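Local coordinates for CRISPR-associated endonuclease Cas12b (Alicyclobacillus acidoterrestris, PDB 5U31), which uses a guide RNA to recognise PAM-bearing target DNA and cleaves it in a metal-dependent RuvC nuclease domain, defending the bacterium against mobile genetic elements, at residues Lys70-Gln81 with Ala90-Ala100. The protein carries 3 engineered substitutions. Numbering follows the deposited sequence.
Sequences KAELLERLRARQ and AGSDDELLQLA
The carbonyl oxygen of G91 is gripped end-on by the R78 guanidinium, 2.8 Å from NH1 and 2.9 Å from NH2, with both nitrogens donating in the guanidinium plane. R78 NH1 also donates to D93 OD1 at 2.7 Å, a nearly straight hydrogen bond (171°) that forms part of a salt bridge. Arginine suits this place because its flat group offers several N-H donors; a bend at chi2 (-57°) carries it to the turn, while L96 CD2 lies 3.4 Å above the centre of one face. Beside it, the extended Q81 side chain sends NE2 to the A90 carbonyl oxygen at 2.8 Å; NE2 also donates to F186 O. G91 takes a positive phi, which glycine adopts with little cost. S92 and E95 then form a capping box that starts helix 93-107. L96, whose branched apolar end can fill a hole, is a knob among L74, L77, R78 and Q81, and L97 CD2 packs 3.7 Å from both L73 CD1 and L74 CG. Segments 70-81 and 93-100 of two REC1 helices thus run nearly perpendicular (98°), and helix 17-45 touches L73 and A100. With acceptors in its plane and L96 against one face, the R78 cation is probably held fixed, tying the turn to helix 66-83.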
loop_
_atom_site.group_PDB
_atom_site.type_symbol
_atom_site.label_atom_id
_atom_site.label_comp_id
_atom_site.label_asym_id
_atom_site.label_seq_id
_atom_site.Cartn_x
_atom_site.Cartn_y
_atom_site.Cartn_z
ATOM N N LYS A 70 38.436 11.252 2.370
ATOM C CA LYS A 70 39.521 11.953 1.695
ATOM C C LYS A 70 40.861 11.295 1.981
ATOM O O LYS A 70 41.672 11.102 1.068
ATOM C CB LYS A 70 39.530 13.419 2.122
ATOM C CG LYS A 70 38.172 14.068 1.995
ATOM C CD LYS A 70 38.233 15.558 2.166
ATOM C CE LYS A 70 36.853 16.159 1.992
ATOM N NZ LYS A 70 36.893 17.641 1.984
ATOM N N ALA A 71 41.102 10.919 3.241
ATOM C CA ALA A 71 42.364 10.279 3.598
ATOM C C ALA A 71 42.536 8.953 2.871
ATOM O O ALA A 71 43.639 8.620 2.421
ATOM C CB ALA A 71 42.441 10.073 5.108
ATOM N N GLU A 72 41.458 8.180 2.749
ATOM C CA GLU A 72 41.530 6.918 2.025
ATOM C C GLU A 72 41.573 7.147 0.524
ATOM O O GLU A 72 42.250 6.409 -0.201
ATOM C CB GLU A 72 40.342 6.036 2.397
ATOM C CG GLU A 72 40.333 4.680 1.726
ATOM C CD GLU A 72 39.129 3.861 2.142
ATOM O OE1 GLU A 72 38.481 4.242 3.142
ATOM O OE2 GLU A 72 38.825 2.848 1.474
ATOM N N LEU A 73 40.845 8.154 0.042
ATOM C CA LEU A 73 40.897 8.488 -1.376
ATOM C C LEU A 73 42.323 8.816 -1.793
ATOM O O LEU A 73 42.845 8.254 -2.763
ATOM C CB LEU A 73 39.963 9.662 -1.665
ATOM C CG LEU A 73 39.384 9.881 -3.063
ATOM C CD1 LEU A 73 39.549 11.332 -3.452
ATOM C CD2 LEU A 73 39.984 8.957 -4.115
ATOM N N LEU A 74 42.977 9.710 -1.051
ATOM C CA LEU A 74 44.331 10.118 -1.401
ATOM C C LEU A 74 45.293 8.939 -1.355
ATOM O O LEU A 74 46.195 8.836 -2.195
ATOM C CB LEU A 74 44.790 11.235 -0.469
ATOM C CG LEU A 74 44.078 12.567 -0.696
ATOM C CD1 LEU A 74 44.413 13.531 0.411
ATOM C CD2 LEU A 74 44.476 13.143 -2.039
ATOM N N GLU A 75 45.112 8.033 -0.387
ATOM C CA GLU A 75 45.941 6.832 -0.333
ATOM C C GLU A 75 45.840 6.029 -1.624
ATOM O O GLU A 75 46.850 5.526 -2.131
ATOM C CB GLU A 75 45.538 5.964 0.858
ATOM C CG GLU A 75 46.262 6.263 2.157
ATOM C CD GLU A 75 45.921 5.252 3.239
ATOM O OE1 GLU A 75 45.086 5.567 4.115
ATOM O OE2 GLU A 75 46.473 4.131 3.197
ATOM N N ARG A 76 44.630 5.897 -2.173
ATOM C CA ARG A 76 44.471 5.189 -3.440
ATOM C C ARG A 76 45.067 5.977 -4.598
ATOM O O ARG A 76 45.723 5.400 -5.473
ATOM C CB ARG A 76 42.998 4.901 -3.710
ATOM C CG ARG A 76 42.394 3.872 -2.793
ATOM C CD ARG A 76 41.142 3.285 -3.405
ATOM N NE ARG A 76 40.362 2.540 -2.426
ATOM C CZ ARG A 76 39.294 1.811 -2.726
ATOM N NH1 ARG A 76 38.884 1.722 -3.984
ATOM N NH2 ARG A 76 38.641 1.166 -1.770
ATOM N N LEU A 77 44.840 7.292 -4.630
ATOM C CA LEU A 77 45.327 8.094 -5.748
ATOM C C LEU A 77 46.847 8.126 -5.779
ATOM O O LEU A 77 47.456 7.974 -6.844
ATOM C CB LEU A 77 44.762 9.511 -5.673
ATOM C CG LEU A 77 43.241 9.655 -5.664
ATOM C CD1 LEU A 77 42.820 11.110 -5.792
ATOM C CD2 LEU A 77 42.625 8.817 -6.766
ATOM N N ARG A 78 47.479 8.325 -4.619
ATOM C CA ARG A 78 48.937 8.373 -4.574
ATOM C C ARG A 78 49.534 7.035 -4.978
ATOM O O ARG A 78 50.522 6.981 -5.720
ATOM C CB ARG A 78 49.421 8.761 -3.178
ATOM C CG ARG A 78 49.019 10.148 -2.715
ATOM C CD ARG A 78 49.492 11.225 -3.652
ATOM N NE ARG A 78 49.199 12.551 -3.118
ATOM C CZ ARG A 78 49.414 13.683 -3.778
ATOM N NH1 ARG A 78 49.120 14.848 -3.218
ATOM N NH2 ARG A 78 49.917 13.648 -5.002
ATOM N N ALA A 79 48.944 5.941 -4.492
ATOM C CA ALA A 79 49.425 4.614 -4.848
ATOM C C ALA A 79 49.197 4.317 -6.321
ATOM O O ALA A 79 49.983 3.589 -6.933
ATOM C CB ALA A 79 48.741 3.564 -3.977
ATOM N N ARG A 80 48.134 4.873 -6.904
ATOM C CA ARG A 80 47.893 4.697 -8.331
ATOM C C ARG A 80 48.920 5.457 -9.164
ATOM O O ARG A 80 49.404 4.943 -10.180
ATOM C CB ARG A 80 46.471 5.139 -8.675
ATOM C CG ARG A 80 46.141 5.133 -10.158
ATOM C CD ARG A 80 46.501 3.812 -10.808
ATOM N NE ARG A 80 45.673 2.714 -10.334
ATOM C CZ ARG A 80 45.653 1.513 -10.896
ATOM N NH1 ARG A 80 46.412 1.268 -11.952
ATOM N NH2 ARG A 80 44.868 0.565 -10.406
ATOM N N GLN A 81 49.260 6.682 -8.758
ATOM C CA GLN A 81 50.318 7.413 -9.447
ATOM C C GLN A 81 51.605 6.600 -9.475
ATOM O O GLN A 81 52.305 6.565 -10.493
ATOM C CB GLN A 81 50.552 8.767 -8.777
ATOM C CG GLN A 81 49.376 9.725 -8.872
ATOM C CD GLN A 81 49.622 11.035 -8.141
ATOM O OE1 GLN A 81 50.204 11.061 -7.060
ATOM N NE2 GLN A 81 49.181 12.131 -8.737
ATOM N N ALA A 90 52.688 15.575 -9.389
ATOM C CA ALA A 90 51.860 14.713 -8.560
ATOM C C ALA A 90 50.591 15.402 -8.085
ATOM O O ALA A 90 49.624 14.716 -7.741
ATOM C CB ALA A 90 52.660 14.210 -7.356
ATOM N N GLY A 91 50.571 16.732 -8.061
ATOM C CA GLY A 91 49.406 17.466 -7.614
ATOM C C GLY A 91 49.281 17.519 -6.106
ATOM O O GLY A 91 49.579 16.542 -5.414
ATOM N N SER A 92 48.846 18.655 -5.577
ATOM C CA SER A 92 48.653 18.743 -4.143
ATOM C C SER A 92 47.442 17.911 -3.730
ATOM O O SER A 92 46.613 17.516 -4.557
ATOM C CB SER A 92 48.478 20.195 -3.716
ATOM O OG SER A 92 47.275 20.727 -4.232
ATOM N N ASP A 93 47.356 17.632 -2.427
ATOM C CA ASP A 93 46.195 16.921 -1.902
ATOM C C ASP A 93 44.899 17.609 -2.304
ATOM O O ASP A 93 43.950 16.954 -2.745
ATOM C CB ASP A 93 46.282 16.813 -0.381
ATOM C CG ASP A 93 47.195 15.695 0.072
ATOM O OD1 ASP A 93 47.881 15.100 -0.788
ATOM O OD2 ASP A 93 47.219 15.407 1.291
ATOM N N ASP A 94 44.849 18.935 -2.182
ATOM C CA ASP A 94 43.612 19.646 -2.484
ATOM C C ASP A 94 43.280 19.580 -3.970
ATOM O O ASP A 94 42.111 19.413 -4.340
ATOM C CB ASP A 94 43.712 21.092 -2.005
ATOM C CG ASP A 94 42.371 21.787 -1.995
ATOM O OD1 ASP A 94 42.012 22.401 -3.022
ATOM O OD2 ASP A 94 41.665 21.696 -0.969
ATOM N N GLU A 95 44.287 19.697 -4.839
ATOM C CA GLU A 95 44.032 19.573 -6.271
ATOM C C GLU A 95 43.431 18.214 -6.603
ATOM O O GLU A 95 42.427 18.124 -7.319
ATOM C CB GLU A 95 45.321 19.799 -7.059
ATOM C CG GLU A 95 45.841 21.214 -6.976
ATOM C CD GLU A 95 47.097 21.423 -7.794
ATOM O OE1 GLU A 95 47.112 22.361 -8.618
ATOM O OE2 GLU A 95 48.065 20.650 -7.618
ATOM N N LEU A 96 44.024 17.142 -6.071
ATOM C CA LEU A 96 43.531 15.798 -6.352
ATOM C C LEU A 96 42.135 15.580 -5.781
ATOM O O LEU A 96 41.299 14.923 -6.410
ATOM C CB LEU A 96 44.500 14.759 -5.794
ATOM C CG LEU A 96 45.535 14.154 -6.736
ATOM C CD1 LEU A 96 46.182 15.211 -7.602
ATOM C CD2 LEU A 96 46.570 13.433 -5.909
ATOM N N LEU A 97 41.867 16.116 -4.588
ATOM C CA LEU A 97 40.533 15.982 -4.009
ATOM C C LEU A 97 39.489 16.715 -4.843
ATOM O O LEU A 97 38.384 16.203 -5.056
ATOM C CB LEU A 97 40.528 16.498 -2.570
ATOM C CG LEU A 97 41.279 15.659 -1.537
ATOM C CD1 LEU A 97 41.047 16.214 -0.157
ATOM C CD2 LEU A 97 40.844 14.218 -1.600
ATOM N N GLN A 98 39.821 17.914 -5.329
ATOM C CA GLN A 98 38.881 18.653 -6.165
ATOM C C GLN A 98 38.643 17.946 -7.493
ATOM O O GLN A 98 37.508 17.900 -7.979
ATOM C CB GLN A 98 39.384 20.077 -6.394
ATOM C CG GLN A 98 39.305 20.949 -5.156
ATOM C CD GLN A 98 39.646 22.395 -5.439
ATOM O OE1 GLN A 98 39.689 22.822 -6.594
ATOM N NE2 GLN A 98 39.894 23.163 -4.382
ATOM N N LEU A 99 39.699 17.390 -8.093
ATOM C CA LEU A 99 39.535 16.632 -9.329
ATOM C C LEU A 99 38.618 15.435 -9.113
ATOM O O LEU A 99 37.684 15.205 -9.888
ATOM C CB LEU A 99 40.894 16.167 -9.847
ATOM C CG LEU A 99 41.183 16.303 -11.345
ATOM C CD1 LEU A 99 42.148 15.214 -11.803
ATOM C CD2 LEU A 99 39.910 16.289 -12.177
ATOM N N ALA A 100 38.878 14.657 -8.060
ATOM C CA ALA A 100 38.063 13.477 -7.798
ATOM C C ALA A 100 36.609 13.854 -7.597
ATOM O O ALA A 100 35.708 13.181 -8.112
ATOM C CB ALA A 100 38.590 12.736 -6.576
#